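Local coordinates for protein mandelate racemase (Bordetella bronchiseptica, PDB 3H12) that probably catalyses a metal-assisted reaction that begins with removal of a proton next to a carboxylate, as do mandelate racemase and its enolase-superfamily relatives, at residues 204-209 with 224-229; 169-174 with 197-202; 137-142 with 351-356. All blocks are in the same frame, centred on the assembly; numbering follows the deposited sequence.

Contact 1: 204-209 with 224-229; sequences QSLGRH and YWFEEP. With NA (sodium ion), chain C.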
# COMPACT_ATOMS: atom_id res chain seq x y z
N GLN A 204 -15.85 21.98 -12.54
CA GLN A 204 -16.44 20.86 -11.69
C GLN A 204 -17.69 20.27 -12.29
O GLN A 204 -18.51 19.75 -11.53
CB GLN A 204 -16.81 21.39 -10.26
CG GLN A 204 -15.64 22.19 -9.59
CD GLN A 204 -16.00 22.59 -8.17
OE1 GLN A 204 -16.33 21.73 -7.32
NE2 GLN A 204 -16.10 23.91 -7.88
N SER A 205 -17.88 20.39 -13.60
CA SER A 205 -19.22 20.08 -14.11
C SER A 205 -19.34 18.60 -14.58
O SER A 205 -20.47 18.20 -14.98
CB SER A 205 -19.60 21.13 -15.16
OG SER A 205 -18.88 20.79 -16.30
N LEU A 206 -18.30 17.79 -14.48
CA LEU A 206 -18.34 16.40 -14.99
C LEU A 206 -18.23 15.41 -13.79
O LEU A 206 -17.69 15.72 -12.70
CB LEU A 206 -17.13 16.16 -15.94
CG LEU A 206 -17.10 17.05 -17.17
CD1 LEU A 206 -15.82 16.70 -17.81
CD2 LEU A 206 -18.31 16.76 -18.07
N GLY A 207 -18.85 14.23 -13.99
CA GLY A 207 -18.56 13.01 -13.18
C GLY A 207 -17.35 12.31 -13.65
O GLY A 207 -16.78 12.62 -14.72
N ARG A 208 -16.94 11.33 -12.88
CA ARG A 208 -15.66 10.60 -13.19
C ARG A 208 -15.62 9.96 -14.57
O ARG A 208 -14.62 10.05 -15.31
CB ARG A 208 -15.40 9.44 -12.18
CG ARG A 208 -14.93 9.97 -10.77
CD ARG A 208 -14.98 8.81 -9.84
NE ARG A 208 -14.58 9.28 -8.47
CZ ARG A 208 -14.42 8.46 -7.48
NH1 ARG A 208 -14.56 7.12 -7.72
NH2 ARG A 208 -14.08 8.88 -6.28
N HIS A 209 -16.71 9.26 -14.97
CA HIS A 209 -16.66 8.52 -16.25
C HIS A 209 -16.66 9.47 -17.42
O HIS A 209 -15.96 9.27 -18.42
CB HIS A 209 -17.77 7.49 -16.29
CG HIS A 209 -17.58 6.49 -15.17
ND1 HIS A 209 -18.12 6.63 -13.91
CD2 HIS A 209 -16.82 5.36 -15.15
CE1 HIS A 209 -17.65 5.67 -13.14
NE2 HIS A 209 -16.82 4.92 -13.83
N TYR A 224 -2.87 21.25 -22.66
CA TYR A 224 -1.87 21.44 -21.60
C TYR A 224 -2.39 21.01 -20.23
O TYR A 224 -1.59 20.36 -19.47
CB TYR A 224 -1.50 22.91 -21.64
CG TYR A 224 -0.32 23.27 -20.70
CD1 TYR A 224 0.95 23.12 -21.15
CD2 TYR A 224 -0.57 23.78 -19.42
CE1 TYR A 224 2.02 23.46 -20.34
CE2 TYR A 224 0.46 24.19 -18.57
CZ TYR A 224 1.77 23.97 -19.06
OH TYR A 224 2.80 24.32 -18.21
N TRP A 225 -3.65 21.34 -19.91
CA TRP A 225 -4.18 20.89 -18.61
C TRP A 225 -5.70 20.77 -18.72
O TRP A 225 -6.32 21.31 -19.66
CB TRP A 225 -3.71 21.75 -17.40
CG TRP A 225 -4.35 23.13 -17.23
CD1 TRP A 225 -5.68 23.53 -17.35
CD2 TRP A 225 -3.66 24.27 -16.74
NE1 TRP A 225 -5.83 24.90 -16.98
CE2 TRP A 225 -4.61 25.33 -16.55
CE3 TRP A 225 -2.34 24.47 -16.40
CZ2 TRP A 225 -4.22 26.63 -16.10
CZ3 TRP A 225 -1.96 25.71 -15.88
CH2 TRP A 225 -2.90 26.77 -15.76
N PHE A 226 -6.24 20.03 -17.74
CA PHE A 226 -7.69 19.80 -17.55
C PHE A 226 -7.96 20.26 -16.16
O PHE A 226 -7.51 19.69 -15.14
CB PHE A 226 -7.84 18.26 -17.67
CG PHE A 226 -9.27 17.77 -17.74
CD1 PHE A 226 -10.33 18.66 -17.84
CD2 PHE A 226 -9.54 16.42 -17.73
CE1 PHE A 226 -11.66 18.19 -17.98
CE2 PHE A 226 -10.90 15.89 -17.84
CZ PHE A 226 -11.94 16.80 -17.95
N GLU A 227 -8.58 21.46 -16.11
CA GLU A 227 -8.87 22.22 -14.88
C GLU A 227 -10.26 22.01 -14.35
O GLU A 227 -11.20 21.86 -15.10
CB GLU A 227 -8.65 23.72 -15.20
CG GLU A 227 -9.14 24.65 -14.09
CD GLU A 227 -8.66 26.05 -14.42
OE1 GLU A 227 -7.86 26.31 -15.35
OE2 GLU A 227 -9.09 26.95 -13.58
N GLU A 228 -10.28 21.83 -13.03
CA GLU A 228 -11.54 21.51 -12.28
C GLU A 228 -12.35 20.46 -13.08
O GLU A 228 -13.53 20.61 -13.40
CB GLU A 228 -12.42 22.78 -12.02
CG GLU A 228 -11.86 23.54 -10.79
CD GLU A 228 -12.88 24.48 -10.18
OE1 GLU A 228 -13.85 24.89 -10.90
OE2 GLU A 228 -12.78 24.68 -8.94
N PRO A 229 -11.77 19.29 -13.42
CA PRO A 229 -12.48 18.26 -14.21
C PRO A 229 -13.66 17.71 -13.43
O PRO A 229 -14.62 17.25 -14.07
CB PRO A 229 -11.43 17.18 -14.38
CG PRO A 229 -10.48 17.34 -13.18
CD PRO A 229 -10.39 18.88 -13.06
NA NA C . -11.21 27.98 -13.44
O HOH W 1 -16.07 26.21 -10.51
O HOH W 2 -12.51 26.13 -12.91
O HOH W 3 -13.24 29.15 -13.22
O HOH W 4 -10.49 30.21 -14.33
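Gln-204 and Glu-228 meet at the C-terminal mouth of the enolase-type barrel, in the beta-alpha-beta unit of strand 197-201, helix 208-220 and strand 225-227. One backbone hydrogen bond, from Gln-204 N to Glu-228 O (2.8 Å), ties the loop before the helix to the end of the next strand. It is somewhat bent, with 146° at the hydrogen. The two side chains pass at a slant. CG of Gln-204 lies 3.5 Å from OE1 of Glu-228, and the amide plane is turned 63° from the carboxylate plane. OE1 of Gln-204 has its hydrogen bond with the backbone N of Ile-232.

OE1 of Glu-228 accepts from a water at 2.7 Å, and this water also binds the sodium ion. Glu-228 therefore belongs to the second shell of the metal. Glu-227 is in the first shell. Its extended chain, with CG anti to the backbone N (chi1 170°), brings OE2 within 2.4 Å of the sodium ion. Asp-201 and Glu-254 are the other protein ligands.

The apolar part of the contact lies round Phe-226. CD1 of Leu-206 meets the ring at its edge, in plane, 3.9 Å from CZ. Pro-229 CB sits over the centre of one ring face. Leu-206 CB is 3.3 Å from Pro-229 O, a buried carbonyl oxygen with no hydrogen-bond partner in the model.

Contact 2: 169-174 with 197-202; sequences AAKLKV and EILVDA. With NA (sodium ion), chain C.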
# COMPACT_ATOMS: atom_id res chain seq x y z
N ALA A 169 -1.22 30.93 -25.70
CA ALA A 169 -2.04 29.91 -24.99
C ALA A 169 -3.40 30.54 -24.71
O ALA A 169 -3.52 31.76 -24.53
CB ALA A 169 -1.39 29.60 -23.65
N ALA A 170 -4.41 29.70 -24.60
CA ALA A 170 -5.72 30.15 -24.16
C ALA A 170 -6.54 29.03 -23.61
O ALA A 170 -6.10 27.88 -23.76
CB ALA A 170 -6.47 30.78 -25.41
N LYS A 171 -7.62 29.32 -22.92
CA LYS A 171 -8.42 28.30 -22.18
C LYS A 171 -9.81 28.21 -22.69
O LYS A 171 -10.46 29.26 -22.87
CB LYS A 171 -8.31 28.53 -20.67
CG LYS A 171 -9.07 27.44 -19.86
CD LYS A 171 -8.48 27.59 -18.40
CE LYS A 171 -9.23 28.70 -17.59
NZ LYS A 171 -8.66 28.83 -16.21
N LEU A 172 -10.31 26.98 -22.87
CA LEU A 172 -11.65 26.75 -23.29
C LEU A 172 -12.46 26.22 -22.13
O LEU A 172 -12.06 25.24 -21.44
CB LEU A 172 -11.70 25.63 -24.38
CG LEU A 172 -13.14 25.18 -24.78
CD1 LEU A 172 -13.79 26.39 -25.63
CD2 LEU A 172 -12.96 23.92 -25.71
N LYS A 173 -13.66 26.76 -21.93
CA LYS A 173 -14.59 26.20 -20.94
C LYS A 173 -15.43 25.12 -21.54
O LYS A 173 -15.92 25.20 -22.67
CB LYS A 173 -15.57 27.29 -20.47
CG LYS A 173 -14.86 28.46 -19.87
CD LYS A 173 -14.31 28.11 -18.42
CE LYS A 173 -13.76 29.25 -17.68
NZ LYS A 173 -13.60 28.89 -16.19
N VAL A 174 -15.61 24.04 -20.75
CA VAL A 174 -16.28 22.79 -21.27
C VAL A 174 -17.21 22.28 -20.16
O VAL A 174 -17.28 22.81 -19.02
CB VAL A 174 -15.27 21.70 -21.66
CG1 VAL A 174 -14.31 22.13 -22.72
CG2 VAL A 174 -14.49 21.21 -20.40
N GLU A 197 -0.65 26.61 -26.76
CA GLU A 197 -1.17 25.69 -25.77
C GLU A 197 -2.66 25.88 -25.62
O GLU A 197 -3.13 27.04 -25.60
CB GLU A 197 -0.53 25.90 -24.43
CG GLU A 197 1.01 25.72 -24.51
CD GLU A 197 1.42 24.24 -24.61
OE1 GLU A 197 0.57 23.35 -24.66
OE2 GLU A 197 2.69 24.00 -24.69
N ILE A 198 -3.45 24.80 -25.51
CA ILE A 198 -4.88 24.84 -25.32
C ILE A 198 -5.19 24.22 -23.94
O ILE A 198 -4.76 23.04 -23.69
CB ILE A 198 -5.62 24.12 -26.43
CG1 ILE A 198 -5.31 24.81 -27.79
CG2 ILE A 198 -7.17 24.07 -26.09
CD1 ILE A 198 -5.99 24.02 -28.98
N LEU A 199 -5.76 25.02 -23.05
CA LEU A 199 -6.14 24.59 -21.67
C LEU A 199 -7.62 24.33 -21.71
O LEU A 199 -8.35 25.01 -22.47
CB LEU A 199 -5.85 25.73 -20.73
CG LEU A 199 -4.30 25.93 -20.40
CD1 LEU A 199 -3.43 26.15 -21.59
CD2 LEU A 199 -4.36 27.16 -19.47
N VAL A 200 -8.11 23.42 -20.86
CA VAL A 200 -9.56 23.12 -20.80
C VAL A 200 -9.96 23.21 -19.38
O VAL A 200 -9.22 22.79 -18.45
CB VAL A 200 -9.77 21.62 -21.35
CG1 VAL A 200 -11.16 21.09 -21.10
CG2 VAL A 200 -9.51 21.77 -22.88
N ASP A 201 -11.18 23.74 -19.12
CA ASP A 201 -11.64 23.98 -17.70
C ASP A 201 -13.12 23.59 -17.65
O ASP A 201 -13.98 24.16 -18.36
CB ASP A 201 -11.44 25.47 -17.41
CG ASP A 201 -11.93 25.86 -16.01
OD1 ASP A 201 -12.54 25.01 -15.26
OD2 ASP A 201 -11.64 27.05 -15.68
N ALA A 202 -13.44 22.55 -16.86
CA ALA A 202 -14.87 22.10 -16.76
C ALA A 202 -15.61 22.63 -15.60
O ALA A 202 -16.81 22.33 -15.43
CB ALA A 202 -14.83 20.51 -16.63
NA NA C . -11.21 27.98 -13.44
O HOH W 4 -10.49 30.21 -14.33
O HOH W 2 -12.51 26.13 -12.91
O HOH W 3 -13.24 29.15 -13.22
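Lys-173 and Asp-201 run side by side and point the same way. The lysine chain bends at chi2, and its NZ closes a salt bridge to OD2 of Asp-201 at 2.7 Å. NZ comes from above the carboxylate, 65° out of its plane. The same OD2 binds the sodium ion at 2.5 Å, so the one oxygen is shared by the sodium ion and Lys-173 NZ. OD1 is held separately. It accepts from a metal-bound water at 2.6 Å and from the backbone N of Asn-203. Together these partners would fix the rotation of the carboxylate.

Lys-171 crosses Asp-201 at a slant, with CE 3.5 Å from OD2. A bend at chi3 (85°) leaves its NZ beside the same OD2, near the sodium ion. NZ bonds to Tyr-142 OH and forms a salt bridge with Glu-227. It also donates to a water on the sodium ion, 3.0 Å from NZ. Nearer the backbone, on the same face of the sheet, Lys-171 meets Leu-199 at about a right angle, CB to CB.

The two strands are parallel neighbours in the TIM barrel, joined through helix 178-192 as a beta-alpha-beta crossover. Lys-171, Leu-172 and Lys-173 fit the Lys-X-Lys pattern found on this barrel strand in relatives of mandelate racemase. The metal and lysine side faces the barrel interior. On the other side, Leu-172, Ile-198 and Val-200 pack on Leu-185 of the helix.

Backbone hydrogen bonds run the length of the pair, among them Leu-172 N to Leu-199 O (2.8 Å) and Val-174 N to Asp-201 O (2.9 Å). Val-174, just past the end of strand 169-173, crosses Val-200 at about a right angle. Their methyls CG2 and CG1 are tightly packed, 3.4 Å apart.

Contact 3: 137-142 with 351-356; sequences RGVRAY and GLVQPP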
# COMPACT_ATOMS: atom_id res chain seq x y z
N ARG A 137 12.81 37.39 -17.95
CA ARG A 137 12.38 37.87 -19.29
C ARG A 137 10.90 38.34 -19.23
O ARG A 137 10.52 39.24 -19.91
CB ARG A 137 12.56 36.72 -20.33
CG ARG A 137 12.80 37.18 -21.80
CD ARG A 137 13.03 35.96 -22.82
NE ARG A 137 12.02 35.76 -23.93
CZ ARG A 137 11.35 36.69 -24.66
NH1 ARG A 137 11.46 38.02 -24.46
NH2 ARG A 137 10.51 36.27 -25.62
N GLY A 138 10.06 37.59 -18.50
CA GLY A 138 8.64 37.94 -18.39
C GLY A 138 7.91 36.66 -18.11
O GLY A 138 8.46 35.56 -18.07
N VAL A 139 6.58 36.86 -18.00
CA VAL A 139 5.70 35.80 -17.56
C VAL A 139 4.72 35.42 -18.68
O VAL A 139 3.86 36.20 -19.09
CB VAL A 139 4.90 36.33 -16.35
CG1 VAL A 139 3.84 35.22 -15.93
CG2 VAL A 139 5.88 36.31 -15.11
N ARG A 140 4.80 34.15 -19.09
CA ARG A 140 3.94 33.68 -20.23
C ARG A 140 2.50 33.61 -19.78
O ARG A 140 2.17 33.01 -18.72
CB ARG A 140 4.41 32.30 -20.68
CG ARG A 140 3.56 31.82 -21.93
CD ARG A 140 3.07 30.42 -21.77
NE ARG A 140 2.87 29.97 -23.19
CZ ARG A 140 3.39 28.84 -23.61
NH1 ARG A 140 4.02 28.02 -22.66
NH2 ARG A 140 3.13 28.46 -24.90
N ALA A 141 1.58 34.36 -20.49
CA ALA A 141 0.16 34.44 -20.09
C ALA A 141 -0.75 33.59 -20.99
O ALA A 141 -0.37 33.32 -22.14
CB ALA A 141 -0.30 35.95 -20.23
N TYR A 142 -1.96 33.28 -20.50
CA TYR A 142 -2.91 32.69 -21.41
C TYR A 142 -4.16 33.51 -21.36
O TYR A 142 -4.51 34.11 -20.31
CB TYR A 142 -3.24 31.21 -21.08
CG TYR A 142 -3.97 30.97 -19.79
CD1 TYR A 142 -5.38 30.82 -19.74
CD2 TYR A 142 -3.26 30.65 -18.62
CE1 TYR A 142 -6.04 30.51 -18.53
CE2 TYR A 142 -3.95 30.26 -17.40
CZ TYR A 142 -5.31 30.22 -17.39
OH TYR A 142 -6.04 29.83 -16.30
N GLY A 351 4.29 37.37 -26.09
CA GLY A 351 3.51 36.35 -25.30
C GLY A 351 3.66 36.49 -23.80
O GLY A 351 3.01 35.73 -23.05
N LEU A 352 4.47 37.44 -23.37
CA LEU A 352 4.80 37.53 -21.90
C LEU A 352 4.20 38.85 -21.36
O LEU A 352 4.17 39.90 -22.06
CB LEU A 352 6.34 37.68 -21.69
CG LEU A 352 7.07 36.56 -22.38
CD1 LEU A 352 8.66 36.64 -21.99
CD2 LEU A 352 6.57 35.14 -22.07
N VAL A 353 3.85 38.87 -20.07
CA VAL A 353 3.57 40.11 -19.31
C VAL A 353 4.67 40.33 -18.27
O VAL A 353 5.47 39.43 -18.01
CB VAL A 353 2.17 40.06 -18.58
CG1 VAL A 353 0.98 39.91 -19.70
CG2 VAL A 353 2.03 38.84 -17.58
N GLN A 354 4.71 41.55 -17.72
CA GLN A 354 5.69 41.95 -16.68
C GLN A 354 4.94 42.38 -15.46
O GLN A 354 3.90 43.04 -15.59
CB GLN A 354 6.52 43.15 -17.18
CG GLN A 354 7.16 43.03 -18.52
CD GLN A 354 8.24 41.93 -18.54
OE1 GLN A 354 8.84 41.60 -17.51
NE2 GLN A 354 8.45 41.32 -19.71
N PRO A 355 5.41 42.07 -14.26
CA PRO A 355 4.75 42.49 -13.06
C PRO A 355 4.85 44.06 -12.97
O PRO A 355 5.78 44.64 -13.56
CB PRO A 355 5.66 41.89 -11.92
CG PRO A 355 6.88 41.47 -12.57
CD PRO A 355 6.66 41.29 -14.01
N PRO A 356 3.87 44.67 -12.30
CA PRO A 356 3.94 46.16 -12.05
C PRO A 356 5.26 46.43 -11.39
O PRO A 356 5.80 45.58 -10.56
CB PRO A 356 2.78 46.38 -11.04
CG PRO A 356 1.79 45.25 -11.26
CD PRO A 356 2.72 44.05 -11.62
O HOH W 5 1.32 34.01 -24.10
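Leu-352 lies across the backbone of residues 137-140. Its CB starts 3.8 Å from Val-139 N. From there CG turns beside its own backbone N (chi1 -55°), and the two methyls part. CD2 rests on Arg-140, 3.5 Å from CA. CD1 reaches further back along the chain. It passes Gly-138 CA and ends over the centre of one face of the Arg-137 guanidinium, 3.8 Å from CZ. The arginine and leucine chains cross at about a right angle there. His-393 of a neighbouring subunit, from what is evidently its C-terminal histidine tag, also packs on Leu-352.

The short strand 352-353 is the antiparallel partner of strand 139-146, whose other neighbours in the barrel sheet run parallel to it. The added strand sits where strand 139-146 begins. Val-139 and Val-353 form a hydrogen-bonded pair, with both N-to-O distances between them 2.8 Å. Arg-140 and Leu-352 are the non-hydrogen-bonded pair that follows. Ala-141 N then bonds to Gly-351 O at 3.2 Å. A water donates to Gly-351 O and Ala-141 O, bridging the two carbonyls.

Val-353 points to the opposite side from Leu-352, and its CG1 touches Ala-141 CB. At the far end the Gln-354 chain bends at chi2 and turns its amide back. NE2 donates in the amide plane to Arg-137 O (2.9 Å), nearly straight at 173°.

From the N terminus, residues 137-142 come first and wait longest for their partner. Contact 3 closes only at 351-356, so its loop encloses most of the barrel. Contacts 2 and 1 nest inside that loop, one after the other. Contact 2 closes at 197-202, and contact 1 opens just after, at 204-209, and closes at 224-229. None of them cross. Contacts 1 and 2 share the sodium ion, and their centres are about 11 Å apart. Strand 197-201 sits between strands 169-173 and 225-227. Contact 3 adds the late strand 352-353 to strand 139-146, the neighbour of 169-173. All three contacts therefore reach one sheet.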